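Long-range contacts in Rik1-associated factor 1 (Schizosaccharomyces pombe, PDB 4O9D), which contributes to establishing heterochromatin as a component of the Clr4 methyltransferase complex, which ubiquitylates and methylates histone H3: residues A176-E187 and V199-H207; N211-D219 and K228-L239. All blocks are in the same frame, centred on the assembly; numbering follows the deposited sequence.

This fragment of Rik1-associated factor 1 is its WD-repeat propeller domain, and the two contacts illustrate how such a ring is assembled. Following the chain from the N terminus, interaction 1 comes first: 176-187 enters the blade through a short helix and a turn, and 199-207 returns beside it, closing a hairpin. Interaction 2 opens only after this loop has closed. There, 228-239 leaves the last strand of the same blade, passes back over 211-219 and enters strand 235-241 of the next blade. The contacts therefore follow in series, neither nesting nor crossing. They meet where strands 198-204 and 214-219 pair, and where Tyr181 comes up against Asp233.

Interaction 1: A176-E187 and V199-H207; sequences ALEKGYSASLIE and VIIGYDSFH
A first torsion of 58° sets the carboxylate of Asp204 between its own backbone N and carbonyl carbon, while one of -63° turns the Ser184 hydroxyl beside its backbone N; so placed, Ser184 OG donates to Asp204 OD1 at 2.8 Å. The hydroxyl reaches the oxygen from above the carboxylate plane, and it has a second partner in His134 ND1. On the same flank the Phe206 ring turns its edge to Ser182, CD1 lying 3.4 Å from OG. That OG also bonds Lys149 O and takes a hydrogen from a water, which donates to Gly180 O as well and accepts from Phe206 N. Gly180, with positive phi, lies in the Schellman motif that follows the helix.

Along the backbone the pairing is antiparallel but not uniform. Gly202 O accepts from both Ser184 N (2.9 Å) and Leu185 N (3.2 Å), the second donor tilted 25° from the carbonyl plane, and the register shifts by one residue.

The opposite face carries Ala183, Ile186, Ile201 and Tyr203. Ala176 CB, from the helix, lies over one face of the Tyr203 ring in a CH-pi contact, with Ile201 CG2 against the other. Farther along, the side chains of Ile186 and Val199 cross at a slant, their CG1 atoms 3.7 Å apart. The whole is a beta hairpin interrupted by a classic bulge, forming the first two strands of a four-stranded propeller blade.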
ATOM      1  N   ALA A 176      12.343   5.857  19.619  1.00 28.62           N
ATOM      2  CA  ALA A 176      11.540   6.477  18.570  1.00 25.88           C
ATOM      3  C   ALA A 176      10.514   7.420  19.189  1.00 30.61           C
ATOM      4  O   ALA A 176      10.354   8.567  18.762  1.00 29.90           O
ATOM      5  CB  ALA A 176      10.839   5.405  17.749  1.00 27.44           C
ATOM      6  N   LEU A 177       9.814   6.953  20.219  1.00 30.85           N
ATOM      7  CA  LEU A 177       8.780   7.794  20.815  1.00 30.08           C
ATOM      8  C   LEU A 177       9.369   9.066  21.425  1.00 30.00           C
ATOM      9  O   LEU A 177       8.777  10.132  21.301  1.00 31.86           O
ATOM     10  CB  LEU A 177       7.982   7.014  21.848  1.00 26.66           C
ATOM     11  CG  LEU A 177       7.030   5.967  21.273  1.00 29.59           C
ATOM     12  CD1 LEU A 177       6.596   5.011  22.363  1.00 34.06           C
ATOM     13  CD2 LEU A 177       5.823   6.617  20.657  1.00 26.93           C
ATOM     14  N   GLU A 178      10.531   8.963  22.071  1.00 29.27           N
ATOM     15  CA  GLU A 178      11.201  10.154  22.623  1.00 31.97           C
ATOM     16  C   GLU A 178      11.437  11.192  21.542  1.00 36.04           C
ATOM     17  O   GLU A 178      11.342  12.398  21.782  1.00 37.98           O
ATOM     18  CB  GLU A 178      12.568   9.793  23.213  1.00 31.94           C
ATOM     19  CG  GLU A 178      12.544   9.003  24.516  1.00 43.36           C
ATOM     20  CD  GLU A 178      13.951   8.588  24.934  1.00 52.00           C
ATOM     21  OE1 GLU A 178      14.905   9.246  24.458  1.00 52.54           O
ATOM     22  OE2 GLU A 178      14.112   7.609  25.708  1.00 46.67           O
ATOM     23  N   LYS A 179      11.784  10.709  20.351  1.00 32.76           N
ATOM     24  CA  LYS A 179      12.104  11.587  19.231  1.00 32.48           C
ATOM     25  C   LYS A 179      10.863  12.079  18.482  1.00 30.24           C
ATOM     26  O   LYS A 179      10.987  12.818  17.513  1.00 34.96           O
ATOM     27  CB  LYS A 179      13.065  10.873  18.273  1.00 32.42           C
ATOM     28  CG  LYS A 179      14.459  10.651  18.882  1.00 32.99           C
ATOM     29  CD  LYS A 179      15.313   9.790  17.983  1.00 35.85           C
ATOM     30  CE  LYS A 179      16.766   9.805  18.411  1.00 39.81           C
ATOM     31  NZ  LYS A 179      17.552   8.870  17.563  1.00 39.38           N
ATOM     32  N   GLY A 180       9.680  11.682  18.941  1.00 26.69           N
ATOM     33  CA  GLY A 180       8.434  12.118  18.331  1.00 30.55           C
ATOM     34  C   GLY A 180       8.163  11.560  16.931  1.00 28.79           C
ATOM     35  O   GLY A 180       7.417  12.176  16.175  1.00 29.17           O
ATOM     36  N   TYR A 181       8.743  10.401  16.602  1.00 24.51           N
ATOM     37  CA  TYR A 181       8.527   9.760  15.307  1.00 23.37           C
ATOM     38  C   TYR A 181       7.117   9.197  15.128  1.00 24.44           C
ATOM     39  O   TYR A 181       6.434   8.861  16.095  1.00 24.11           O
ATOM     40  CB  TYR A 181       9.536   8.625  15.080  1.00 26.04           C
ATOM     41  CG  TYR A 181      10.977   9.072  14.885  1.00 24.67           C
ATOM     42  CD1 TYR A 181      11.301  10.409  14.675  1.00 30.03           C
ATOM     43  CD2 TYR A 181      12.009   8.153  14.923  1.00 21.13           C
ATOM     44  CE1 TYR A 181      12.628  10.806  14.486  1.00 27.12           C
ATOM     45  CE2 TYR A 181      13.325   8.541  14.757  1.00 25.59           C
ATOM     46  CZ  TYR A 181      13.624   9.870  14.534  1.00 28.02           C
ATOM     47  OH  TYR A 181      14.939  10.252  14.368  1.00 32.22           O
ATOM     48  N   SER A 182       6.690   9.092  13.878  1.00 24.33           N
ATOM     49  CA  SER A 182       5.406   8.461  13.564  1.00 25.37           C
ATOM     50  C   SER A 182       5.687   7.081  13.011  1.00 25.52           C
ATOM     51  O   SER A 182       6.670   6.902  12.299  1.00 25.32           O
ATOM     52  CB  SER A 182       4.632   9.293  12.560  1.00 24.78           C
ATOM     53  OG  SER A 182       4.162  10.497  13.172  1.00 33.39           O
ATOM     54  N   ALA A 183       4.867   6.098  13.378  1.00 20.90           N
ATOM     55  CA  ALA A 183       4.963   4.782  12.774  1.00 23.26           C
ATOM     56  C   ALA A 183       4.101   4.833  11.524  1.00 24.61           C
ATOM     57  O   ALA A 183       2.870   5.013  11.607  1.00 23.35           O
ATOM     58  CB  ALA A 183       4.471   3.711  13.710  1.00 23.65           C
ATOM     59  N   SER A 184       4.735   4.679  10.364  1.00 26.78           N
ATOM     60  CA  SER A 184       4.017   4.850   9.102  1.00 23.27           C
ATOM     61  C   SER A 184       4.073   3.666   8.121  1.00 25.70           C
ATOM     62  O   SER A 184       3.376   3.699   7.106  1.00 26.35           O
ATOM     63  CB  SER A 184       4.531   6.111   8.389  1.00 28.15           C
ATOM     64  OG  SER A 184       4.260   7.274   9.167  1.00 33.22           O
ATOM     65  N   LEU A 185       4.902   2.657   8.393  1.00 21.56           N
ATOM     66  CA  LEU A 185       4.999   1.468   7.529  1.00 22.45           C
ATOM     67  C   LEU A 185       4.997   0.238   8.397  1.00 20.52           C
ATOM     68  O   LEU A 185       5.561   0.269   9.489  1.00 21.00           O
ATOM     69  CB  LEU A 185       6.308   1.486   6.725  1.00 18.71           C
ATOM     70  CG  LEU A 185       6.479   2.807   5.967  1.00 23.60           C
ATOM     71  CD1 LEU A 185       7.937   2.975   5.499  1.00 24.64           C
ATOM     72  CD2 LEU A 185       5.507   2.843   4.833  1.00 24.53           C
ATOM     73  N   ILE A 186       4.452  -0.869   7.911  1.00 22.29           N
ATOM     74  CA  ILE A 186       4.427  -2.079   8.748  1.00 17.98           C
ATOM     75  C   ILE A 186       4.256  -3.327   7.897  1.00 23.51           C
ATOM     76  O   ILE A 186       3.472  -3.332   6.938  1.00 23.92           O
ATOM     77  CB  ILE A 186       3.323  -1.943   9.850  1.00 21.72           C
ATOM     78  CG1 ILE A 186       3.668  -2.748  11.118  1.00 21.54           C
ATOM     79  CG2 ILE A 186       1.904  -2.328   9.303  1.00 19.13           C
ATOM     80  CD1 ILE A 186       2.888  -2.270  12.373  1.00 20.30           C
ATOM     81  N   GLU A 187       5.024  -4.372   8.213  1.00 21.50           N
ATOM     82  CA  GLU A 187       4.925  -5.656   7.507  1.00 22.75           C
ATOM     83  C   GLU A 187       5.259  -6.822   8.451  1.00 23.38           C
ATOM     84  O   GLU A 187       6.123  -6.707   9.326  1.00 24.53           O
ATOM     85  CB  GLU A 187       5.912  -5.728   6.310  1.00 24.18           C
ATOM     86  CG  GLU A 187       5.836  -4.594   5.293  1.00 29.73           C
ATOM     87  CD  GLU A 187       4.702  -4.744   4.260  1.00 35.70           C
ATOM     88  OE1 GLU A 187       4.241  -3.688   3.734  1.00 33.52           O
ATOM     89  OE2 GLU A 187       4.289  -5.900   3.977  1.00 36.07           O
ATOM     90  N   VAL A 199       7.649  -8.398  13.160  1.00 17.97           N
ATOM     91  CA  VAL A 199       6.914  -7.246  12.658  1.00 19.17           C
ATOM     92  C   VAL A 199       7.958  -6.179  12.401  1.00 22.24           C
ATOM     93  O   VAL A 199       8.718  -5.803  13.299  1.00 21.52           O
ATOM     94  CB  VAL A 199       5.915  -6.721  13.700  1.00 22.87           C
ATOM     95  CG1 VAL A 199       5.139  -5.504  13.161  1.00 19.62           C
ATOM     96  CG2 VAL A 199       4.977  -7.853  14.124  1.00 22.30           C
ATOM     97  N   ILE A 200       8.010  -5.715  11.158  1.00 21.59           N
ATOM     98  CA  ILE A 200       8.916  -4.650  10.774  1.00 20.05           C
ATOM     99  C   ILE A 200       8.122  -3.349  10.830  1.00 22.80           C
ATOM    100  O   ILE A 200       7.016  -3.267  10.295  1.00 20.47           O
ATOM    101  CB  ILE A 200       9.422  -4.879   9.315  1.00 18.74           C
ATOM    102  CG1 ILE A 200      10.102  -6.251   9.183  1.00 18.11           C
ATOM    103  CG2 ILE A 200      10.333  -3.750   8.884  1.00 18.22           C
ATOM    104  CD1 ILE A 200      10.062  -6.805   7.689  1.00 27.32           C
ATOM    105  N   ILE A 201       8.662  -2.329  11.478  1.00 16.40           N
ATOM    106  CA  ILE A 201       7.998  -1.032  11.490  1.00 16.86           C
ATOM    107  C   ILE A 201       8.906   0.090  10.973  1.00 21.29           C
ATOM    108  O   ILE A 201      10.052   0.246  11.416  1.00 19.81           O
ATOM    109  CB  ILE A 201       7.565  -0.629  12.892  1.00 20.11           C
ATOM    110  CG1 ILE A 201       6.652  -1.694  13.498  1.00 22.20           C
ATOM    111  CG2 ILE A 201       6.838   0.737  12.867  1.00 21.18           C
ATOM    112  CD1 ILE A 201       6.034  -1.274  14.805  1.00 22.02           C
ATOM    113  N   GLY A 202       8.366   0.911  10.090  1.00 18.38           N
ATOM    114  CA  GLY A 202       9.138   2.014   9.538  1.00 21.01           C
ATOM    115  C   GLY A 202       8.604   3.290  10.126  1.00 21.16           C
ATOM    116  O   GLY A 202       7.386   3.455  10.211  1.00 18.73           O
ATOM    117  N   TYR A 203       9.511   4.182  10.537  1.00 18.42           N
ATOM    118  CA  TYR A 203       9.123   5.441  11.159  1.00 20.68           C
ATOM    119  C   TYR A 203       9.504   6.654  10.299  1.00 22.43           C
ATOM    120  O   TYR A 203      10.512   6.631   9.572  1.00 21.51           O
ATOM    121  CB  TYR A 203       9.778   5.578  12.552  1.00 20.59           C
ATOM    122  CG  TYR A 203       9.406   4.493  13.542  1.00 19.48           C
ATOM    123  CD1 TYR A 203      10.037   3.249  13.521  1.00 23.15           C
ATOM    124  CD2 TYR A 203       8.458   4.722  14.535  1.00 23.78           C
ATOM    125  CE1 TYR A 203       9.705   2.242  14.450  1.00 22.15           C
ATOM    126  CE2 TYR A 203       8.111   3.717  15.455  1.00 18.98           C
ATOM    127  CZ  TYR A 203       8.745   2.497  15.415  1.00 22.99           C
ATOM    128  OH  TYR A 203       8.407   1.517  16.331  1.00 21.32           O
ATOM    129  N   ASP A 204       8.710   7.713  10.390  1.00 20.86           N
ATOM    130  CA  ASP A 204       9.059   8.977   9.753  1.00 23.09           C
ATOM    131  C   ASP A 204       8.720  10.109  10.725  1.00 26.89           C
ATOM    132  O   ASP A 204       8.318   9.841  11.839  1.00 24.34           O
ATOM    133  CB  ASP A 204       8.368   9.129   8.393  1.00 27.50           C
ATOM    134  CG  ASP A 204       6.834   9.061   8.478  1.00 33.61           C
ATOM    135  OD1 ASP A 204       6.262   9.175   9.589  1.00 34.76           O
ATOM    136  OD2 ASP A 204       6.194   8.931   7.407  1.00 34.15           O
ATOM    137  N   SER A 205       8.895  11.359  10.320  1.00 33.09           N
ATOM    138  CA  SER A 205       8.734  12.475  11.243  1.00 37.19           C
ATOM    139  C   SER A 205       8.008  13.673  10.632  1.00 42.13           C
ATOM    140  O   SER A 205       8.535  14.346   9.758  1.00 52.06           O
ATOM    141  CB  SER A 205      10.108  12.925  11.729  1.00 36.94           C
ATOM    142  OG  SER A 205      10.941  13.211  10.606  1.00 39.42           O
ATOM    143  N   PHE A 206       6.810  13.970  11.133  1.00 49.84           N
ATOM    144  CA  PHE A 206       6.027  15.103  10.624  1.00 52.43           C
ATOM    145  C   PHE A 206       6.358  16.417  11.333  1.00 57.88           C
ATOM    146  O   PHE A 206       6.045  17.500  10.831  1.00 58.49           O
ATOM    147  CB  PHE A 206       4.532  14.822  10.770  1.00 54.35           C
ATOM    148  CG  PHE A 206       4.048  13.692   9.918  1.00 48.23           C
ATOM    149  CD1 PHE A 206       4.225  12.381  10.323  1.00 42.33           C
ATOM    150  CD2 PHE A 206       3.421  13.941   8.717  1.00 52.00           C
ATOM    151  CE1 PHE A 206       3.780  11.342   9.550  1.00 43.31           C
ATOM    152  CE2 PHE A 206       2.970  12.907   7.933  1.00 47.36           C
ATOM    153  CZ  PHE A 206       3.154  11.605   8.345  1.00 51.70           C
ATOM    154  N   HIS A 207       6.964  16.316  12.514  1.00 58.17           N
ATOM    155  CA  HIS A 207       7.455  17.490  13.228  1.00 60.18           C
ATOM    156  C   HIS A 207       8.760  17.992  12.593  1.00 60.93           C
ATOM    157  O   HIS A 207       9.316  19.006  13.015  1.00 67.41           O
ATOM    158  CB  HIS A 207       7.653  17.169  14.719  1.00 61.76           C
ATOM    159  CG  HIS A 207       6.375  16.899  15.459  1.00 65.80           C
ATOM    160  ND1 HIS A 207       6.345  16.370  16.734  1.00 66.67           N
ATOM    161  CD2 HIS A 207       5.080  17.090  15.103  1.00 64.10           C
ATOM    162  CE1 HIS A 207       5.089  16.246  17.129  1.00 64.40           C
ATOM    163  NE2 HIS A 207       4.302  16.677  16.158  1.00 68.81           N
TER
HETATM  164  O   HOH W   1       6.053  12.584  13.679  1.00 40.89           O

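Interaction 2: N211-D219 and K228-L239; sequences NRGCLALFD and KFNTADEAFTSL
Leu215 and Phe229 meet through a water gripped at three points: it accepts from Leu215 N at 3.0 Å and donates to both Phe229 O and Thr231 OG1. It thus bridges a strand amide to the loop leaving the blade. Beside it, Phe229 N bonds Leu215 O directly at 2.9 Å, with an N-H...O angle of 156°.

Leu215 is the hub of the apolar packing. With CG anti to the backbone N (chi1 -171°), its side chain is wedged among two rings and a leucine. CG rests 3.6 Å from Phe229 CD2, CB sits over the centre of the Phe236 ring in a CH-pi contact, and CD1 slides past Leu239 CD2 at 3.7 Å. Phe229 presents its edge to the backbone of Leu215 and Ala216, while CE2 and CZ touch Leu217. An alanine here would remove the ring and probably leave a gap beside Leu215 and Leu217, each losing one of its apolar neighbours.

On the other flank the extended Lys228 runs past Cys214, CE against CB, to a salt bridge of NZ with Asp233 OD1 at 2.6 Å, made on the syn lone pair. Asp233 OD2 is held by a salt bridge from Lys179 and probably by a hydrogen bond with the Tyr181 hydroxyl, so the carboxylate is gripped at both oxygens. Nearby, Glu234 N makes a weak bond to Gly213 O, and a second water donates to Asn211 O and Asp233 O.

Just one antiparallel bridge, Ala216 with Lys228, belongs to the blade's own sheet; beyond it the chain departs and packs back across strand 214-219. Such a connection, from the last strand of one blade to the first of the next, is characteristic of the beta-propeller fold.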
ATOM      1  N   ASN A 211      13.665  15.160   7.622  1.00 36.62           N
ATOM      2  CA  ASN A 211      13.654  13.806   7.054  1.00 34.55           C
ATOM      3  C   ASN A 211      14.308  12.792   8.016  1.00 28.39           C
ATOM      4  O   ASN A 211      15.339  12.197   7.708  1.00 30.10           O
ATOM      5  CB  ASN A 211      14.345  13.769   5.679  1.00 31.29           C
ATOM      6  CG  ASN A 211      13.418  14.197   4.513  1.00 33.05           C
ATOM      7  OD1 ASN A 211      12.197  14.249   4.642  1.00 32.75           O
ATOM      8  ND2 ASN A 211      14.016  14.464   3.365  1.00 29.95           N
ATOM      9  N   ARG A 212      13.695  12.611   9.184  1.00 27.02           N
ATOM     10  CA  ARG A 212      14.174  11.652  10.183  1.00 27.79           C
ATOM     11  C   ARG A 212      13.169  10.537  10.393  1.00 24.00           C
ATOM     12  O   ARG A 212      12.045  10.626   9.941  1.00 26.14           O
ATOM     13  CB  ARG A 212      14.381  12.355  11.515  1.00 30.79           C
ATOM     14  CG  ARG A 212      14.790  13.778  11.352  1.00 37.21           C
ATOM     15  CD  ARG A 212      16.207  13.841  10.911  1.00 43.42           C
ATOM     16  NE  ARG A 212      17.107  13.515  12.010  1.00 46.16           N
ATOM     17  CZ  ARG A 212      18.325  14.022  12.141  1.00 46.67           C
ATOM     18  NH1 ARG A 212      18.787  14.876  11.234  1.00 47.92           N
ATOM     19  NH2 ARG A 212      19.080  13.668  13.175  1.00 46.96           N
ATOM     20  N   GLY A 213      13.591   9.510  11.119  1.00 24.76           N
ATOM     21  CA  GLY A 213      12.806   8.303  11.305  1.00 22.76           C
ATOM     22  C   GLY A 213      13.769   7.165  11.551  1.00 24.56           C
ATOM     23  O   GLY A 213      14.959   7.381  11.888  1.00 21.70           O
ATOM     24  N   CYS A 214      13.277   5.951  11.358  1.00 21.68           N
ATOM     25  CA  CYS A 214      14.113   4.757  11.513  1.00 22.17           C
ATOM     26  C   CYS A 214      13.316   3.501  11.125  1.00 22.20           C
ATOM     27  O   CYS A 214      12.125   3.580  10.808  1.00 21.30           O
ATOM     28  CB  CYS A 214      14.594   4.636  12.955  1.00 23.93           C
ATOM     29  SG  CYS A 214      13.252   4.487  14.147  1.00 27.22           S
ATOM     30  N   LEU A 215      13.998   2.357  11.152  1.00 19.96           N
ATOM     31  CA  LEU A 215      13.401   1.071  10.825  1.00 22.41           C
ATOM     32  C   LEU A 215      13.703   0.098  11.978  1.00 24.66           C
ATOM     33  O   LEU A 215      14.871  -0.059  12.370  1.00 22.03           O
ATOM     34  CB  LEU A 215      13.977   0.569   9.487  1.00 20.31           C
ATOM     35  CG  LEU A 215      13.298  -0.661   8.882  1.00 22.95           C
ATOM     36  CD1 LEU A 215      11.873  -0.271   8.398  1.00 19.55           C
ATOM     37  CD2 LEU A 215      14.145  -1.227   7.771  1.00 23.82           C
ATOM     38  N   ALA A 216      12.655  -0.489  12.573  1.00 19.87           N
ATOM     39  CA  ALA A 216      12.817  -1.373  13.732  1.00 19.73           C
ATOM     40  C   ALA A 216      12.147  -2.736  13.551  1.00 23.19           C
ATOM     41  O   ALA A 216      11.289  -2.911  12.671  1.00 23.78           O
ATOM     42  CB  ALA A 216      12.266  -0.711  14.986  1.00 22.92           C
ATOM     43  N   LEU A 217      12.535  -3.695  14.391  1.00 22.62           N
ATOM     44  CA  LEU A 217      11.955  -5.023  14.328  1.00 20.63           C
ATOM     45  C   LEU A 217      11.344  -5.403  15.669  1.00 26.04           C
ATOM     46  O   LEU A 217      11.917  -5.090  16.720  1.00 22.39           O
ATOM     47  CB  LEU A 217      13.032  -6.039  13.978  1.00 18.32           C
ATOM     48  CG  LEU A 217      12.551  -7.431  13.544  1.00 27.33           C
ATOM     49  CD1 LEU A 217      11.847  -7.405  12.151  1.00 22.39           C
ATOM     50  CD2 LEU A 217      13.741  -8.426  13.563  1.00 27.68           C
ATOM     51  N   PHE A 218      10.203  -6.097  15.626  1.00 25.28           N
ATOM     52  CA  PHE A 218       9.535  -6.586  16.839  1.00 23.26           C
ATOM     53  C   PHE A 218       9.249  -8.100  16.717  1.00 29.68           C
ATOM     54  O   PHE A 218       9.075  -8.626  15.613  1.00 23.80           O
ATOM     55  CB  PHE A 218       8.215  -5.845  17.046  1.00 25.37           C
ATOM     56  CG  PHE A 218       8.366  -4.411  17.491  1.00 23.04           C
ATOM     57  CD1 PHE A 218       8.632  -3.402  16.568  1.00 24.26           C
ATOM     58  CD2 PHE A 218       8.210  -4.074  18.824  1.00 23.07           C
ATOM     59  CE1 PHE A 218       8.763  -2.076  16.985  1.00 27.79           C
ATOM     60  CE2 PHE A 218       8.338  -2.768  19.249  1.00 26.59           C
ATOM     61  CZ  PHE A 218       8.623  -1.762  18.336  1.00 23.46           C
ATOM     62  N   ASP A 219       9.199  -8.808  17.843  1.00 25.00           N
ATOM     63  CA  ASP A 219       8.741 -10.197  17.835  1.00 25.05           C
ATOM     64  C   ASP A 219       7.219 -10.208  18.001  1.00 27.54           C
ATOM     65  O   ASP A 219       6.687  -9.572  18.924  1.00 28.81           O
ATOM     66  CB  ASP A 219       9.403 -10.989  18.977  1.00 34.10           C
ATOM     67  CG  ASP A 219       8.940 -12.422  19.017  1.00 34.78           C
ATOM     68  OD1 ASP A 219       9.300 -13.178  18.092  1.00 34.42           O
ATOM     69  OD2 ASP A 219       8.184 -12.773  19.947  1.00 32.16           O
ATOM     70  N   LYS A 228      16.905  -2.163  16.362  1.00 23.63           N
ATOM     71  CA  LYS A 228      16.891  -1.145  15.305  1.00 26.90           C
ATOM     72  C   LYS A 228      17.752  -1.679  14.143  1.00 26.70           C
ATOM     73  O   LYS A 228      18.868  -2.173  14.365  1.00 25.39           O
ATOM     74  CB  LYS A 228      17.453   0.175  15.838  1.00 28.79           C
ATOM     75  CG  LYS A 228      17.379   1.364  14.887  1.00 30.87           C
ATOM     76  CD  LYS A 228      18.206   2.549  15.439  1.00 31.60           C
ATOM     77  CE  LYS A 228      17.701   3.902  14.901  1.00 41.37           C
ATOM     78  NZ  LYS A 228      18.479   5.077  15.443  1.00 36.61           N
ATOM     79  N   PHE A 229      17.243  -1.606  12.910  1.00 20.95           N
ATOM     80  CA  PHE A 229      18.071  -1.962  11.766  1.00 25.15           C
ATOM     81  C   PHE A 229      19.180  -0.912  11.629  1.00 22.22           C
ATOM     82  O   PHE A 229      18.979   0.257  11.962  1.00 24.81           O
ATOM     83  CB  PHE A 229      17.236  -2.029  10.487  1.00 21.66           C
ATOM     84  CG  PHE A 229      16.340  -3.236  10.409  1.00 21.91           C
ATOM     85  CD1 PHE A 229      16.817  -4.434   9.906  1.00 27.34           C
ATOM     86  CD2 PHE A 229      15.035  -3.175  10.851  1.00 20.72           C
ATOM     87  CE1 PHE A 229      15.997  -5.550   9.823  1.00 30.76           C
ATOM     88  CE2 PHE A 229      14.212  -4.275  10.760  1.00 25.97           C
ATOM     89  CZ  PHE A 229      14.695  -5.473  10.246  1.00 24.97           C
ATOM     90  N   ASN A 230      20.338  -1.330  11.146  1.00 22.14           N
ATOM     91  CA  ASN A 230      21.503  -0.432  11.135  1.00 25.29           C
ATOM     92  C   ASN A 230      21.460   0.545   9.954  1.00 23.07           C
ATOM     93  O   ASN A 230      22.070   0.301   8.940  1.00 20.67           O
ATOM     94  CB  ASN A 230      22.802  -1.251  11.127  1.00 26.89           C
ATOM     95  CG  ASN A 230      24.056  -0.389  11.291  1.00 28.64           C
ATOM     96  OD1 ASN A 230      24.019   0.691  11.879  1.00 25.15           O
ATOM     97  ND2 ASN A 230      25.162  -0.860  10.737  1.00 23.21           N
ATOM     98  N   THR A 231      20.710   1.637  10.102  1.00 24.33           N
ATOM     99  CA  THR A 231      20.748   2.760   9.158  1.00 23.79           C
ATOM    100  C   THR A 231      20.812   4.032   9.972  1.00 24.37           C
ATOM    101  O   THR A 231      20.541   4.014  11.161  1.00 22.41           O
ATOM    102  CB  THR A 231      19.460   2.881   8.304  1.00 26.44           C
ATOM    103  OG1 THR A 231      18.389   3.426   9.102  1.00 21.30           O
ATOM    104  CG2 THR A 231      19.047   1.527   7.743  1.00 26.19           C
ATOM    105  N   ALA A 232      21.142   5.144   9.328  1.00 21.88           N
ATOM    106  CA  ALA A 232      20.978   6.445   9.963  1.00 21.09           C
ATOM    107  C   ALA A 232      19.505   6.697  10.280  1.00 24.07           C
ATOM    108  O   ALA A 232      18.626   5.971   9.760  1.00 23.19           O
ATOM    109  CB  ALA A 232      21.496   7.534   9.015  1.00 20.72           C
ATOM    110  N   ASP A 233      19.219   7.736  11.077  1.00 21.16           N
ATOM    111  CA  ASP A 233      17.830   8.171  11.274  1.00 23.09           C
ATOM    112  C   ASP A 233      17.378   8.941  10.041  1.00 25.69           C
ATOM    113  O   ASP A 233      17.929  10.004   9.733  1.00 24.46           O
ATOM    114  CB  ASP A 233      17.657   9.018  12.544  1.00 27.45           C
ATOM    115  CG  ASP A 233      17.398   8.159  13.796  1.00 34.53           C
ATOM    116  OD1 ASP A 233      17.876   6.996  13.836  1.00 32.74           O
ATOM    117  OD2 ASP A 233      16.703   8.642  14.725  1.00 33.09           O
ATOM    118  N   GLU A 234      16.414   8.354   9.323  1.00 22.10           N
ATOM    119  CA  GLU A 234      15.972   8.804   8.004  1.00 22.21           C
ATOM    120  C   GLU A 234      14.475   8.462   7.938  1.00 24.68           C
ATOM    121  O   GLU A 234      14.017   7.547   8.625  1.00 21.62           O
ATOM    122  CB  GLU A 234      16.723   8.057   6.883  1.00 22.35           C
ATOM    123  CG  GLU A 234      18.263   8.212   6.941  1.00 24.27           C
ATOM    124  CD  GLU A 234      19.025   7.232   6.042  1.00 27.59           C
ATOM    125  OE1 GLU A 234      18.434   6.273   5.479  1.00 26.18           O
ATOM    126  OE2 GLU A 234      20.244   7.420   5.920  1.00 28.28           O
ATOM    127  N   ALA A 235      13.729   9.197   7.125  1.00 24.35           N
ATOM    128  CA  ALA A 235      12.280   9.012   7.015  1.00 23.06           C
ATOM    129  C   ALA A 235      11.984   7.897   6.023  1.00 22.20           C
ATOM    130  O   ALA A 235      12.148   8.068   4.806  1.00 24.25           O
ATOM    131  CB  ALA A 235      11.614  10.304   6.564  1.00 23.70           C
ATOM    132  N   PHE A 236      11.520   6.771   6.536  1.00 21.27           N
ATOM    133  CA  PHE A 236      11.200   5.644   5.688  1.00 21.01           C
ATOM    134  C   PHE A 236       9.844   5.827   5.030  1.00 20.75           C
ATOM    135  O   PHE A 236       8.881   6.256   5.664  1.00 22.32           O
ATOM    136  CB  PHE A 236      11.314   4.333   6.459  1.00 21.32           C
ATOM    137  CG  PHE A 236      12.735   3.919   6.655  1.00 22.58           C
ATOM    138  CD1 PHE A 236      13.523   4.546   7.607  1.00 22.42           C
ATOM    139  CD2 PHE A 236      13.306   2.962   5.845  1.00 19.08           C
ATOM    140  CE1 PHE A 236      14.857   4.211   7.744  1.00 24.06           C
ATOM    141  CE2 PHE A 236      14.638   2.626   5.982  1.00 20.88           C
ATOM    142  CZ  PHE A 236      15.411   3.241   6.920  1.00 22.05           C
ATOM    143  N   THR A 237       9.813   5.509   3.738  1.00 20.23           N
ATOM    144  CA  THR A 237       8.696   5.811   2.874  1.00 21.29           C
ATOM    145  C   THR A 237       8.037   4.561   2.310  1.00 22.23           C
ATOM    146  O   THR A 237       6.883   4.604   1.931  1.00 21.93           O
ATOM    147  CB  THR A 237       9.121   6.720   1.677  1.00 24.20           C
ATOM    148  OG1 THR A 237      10.155   6.087   0.892  1.00 23.39           O
ATOM    149  CG2 THR A 237       9.622   8.082   2.169  1.00 22.38           C
ATOM    150  N   SER A 238       8.744   3.438   2.258  1.00 19.69           N
ATOM    151  CA  SER A 238       8.149   2.289   1.606  1.00 20.00           C
ATOM    152  C   SER A 238       8.850   0.978   1.994  1.00 17.34           C
ATOM    153  O   SER A 238      10.047   0.965   2.177  1.00 16.98           O
ATOM    154  CB  SER A 238       8.241   2.525   0.087  1.00 20.58           C
ATOM    155  OG  SER A 238       8.089   1.337  -0.629  1.00 26.44           O
ATOM    156  N   LEU A 239       8.082  -0.104   2.102  1.00 16.89           N
ATOM    157  CA  LEU A 239       8.576  -1.431   2.494  1.00 14.08           C
ATOM    158  C   LEU A 239       7.990  -2.416   1.525  1.00 22.49           C
ATOM    159  O   LEU A 239       6.777  -2.357   1.235  1.00 21.50           O
ATOM    160  CB  LEU A 239       8.058  -1.830   3.900  1.00 20.10           C
ATOM    161  CG  LEU A 239       8.485  -1.084   5.153  1.00 23.43           C
ATOM    162  CD1 LEU A 239       7.874  -1.784   6.426  1.00 24.00           C
ATOM    163  CD2 LEU A 239       9.983  -1.040   5.304  1.00 20.00           C
TER
HETATM  164  O   HOH W   2      17.954  12.095   7.877  1.00 42.13           O
HETATM  165  O   HOH W   3      16.956   2.287  11.466  1.00 22.62           O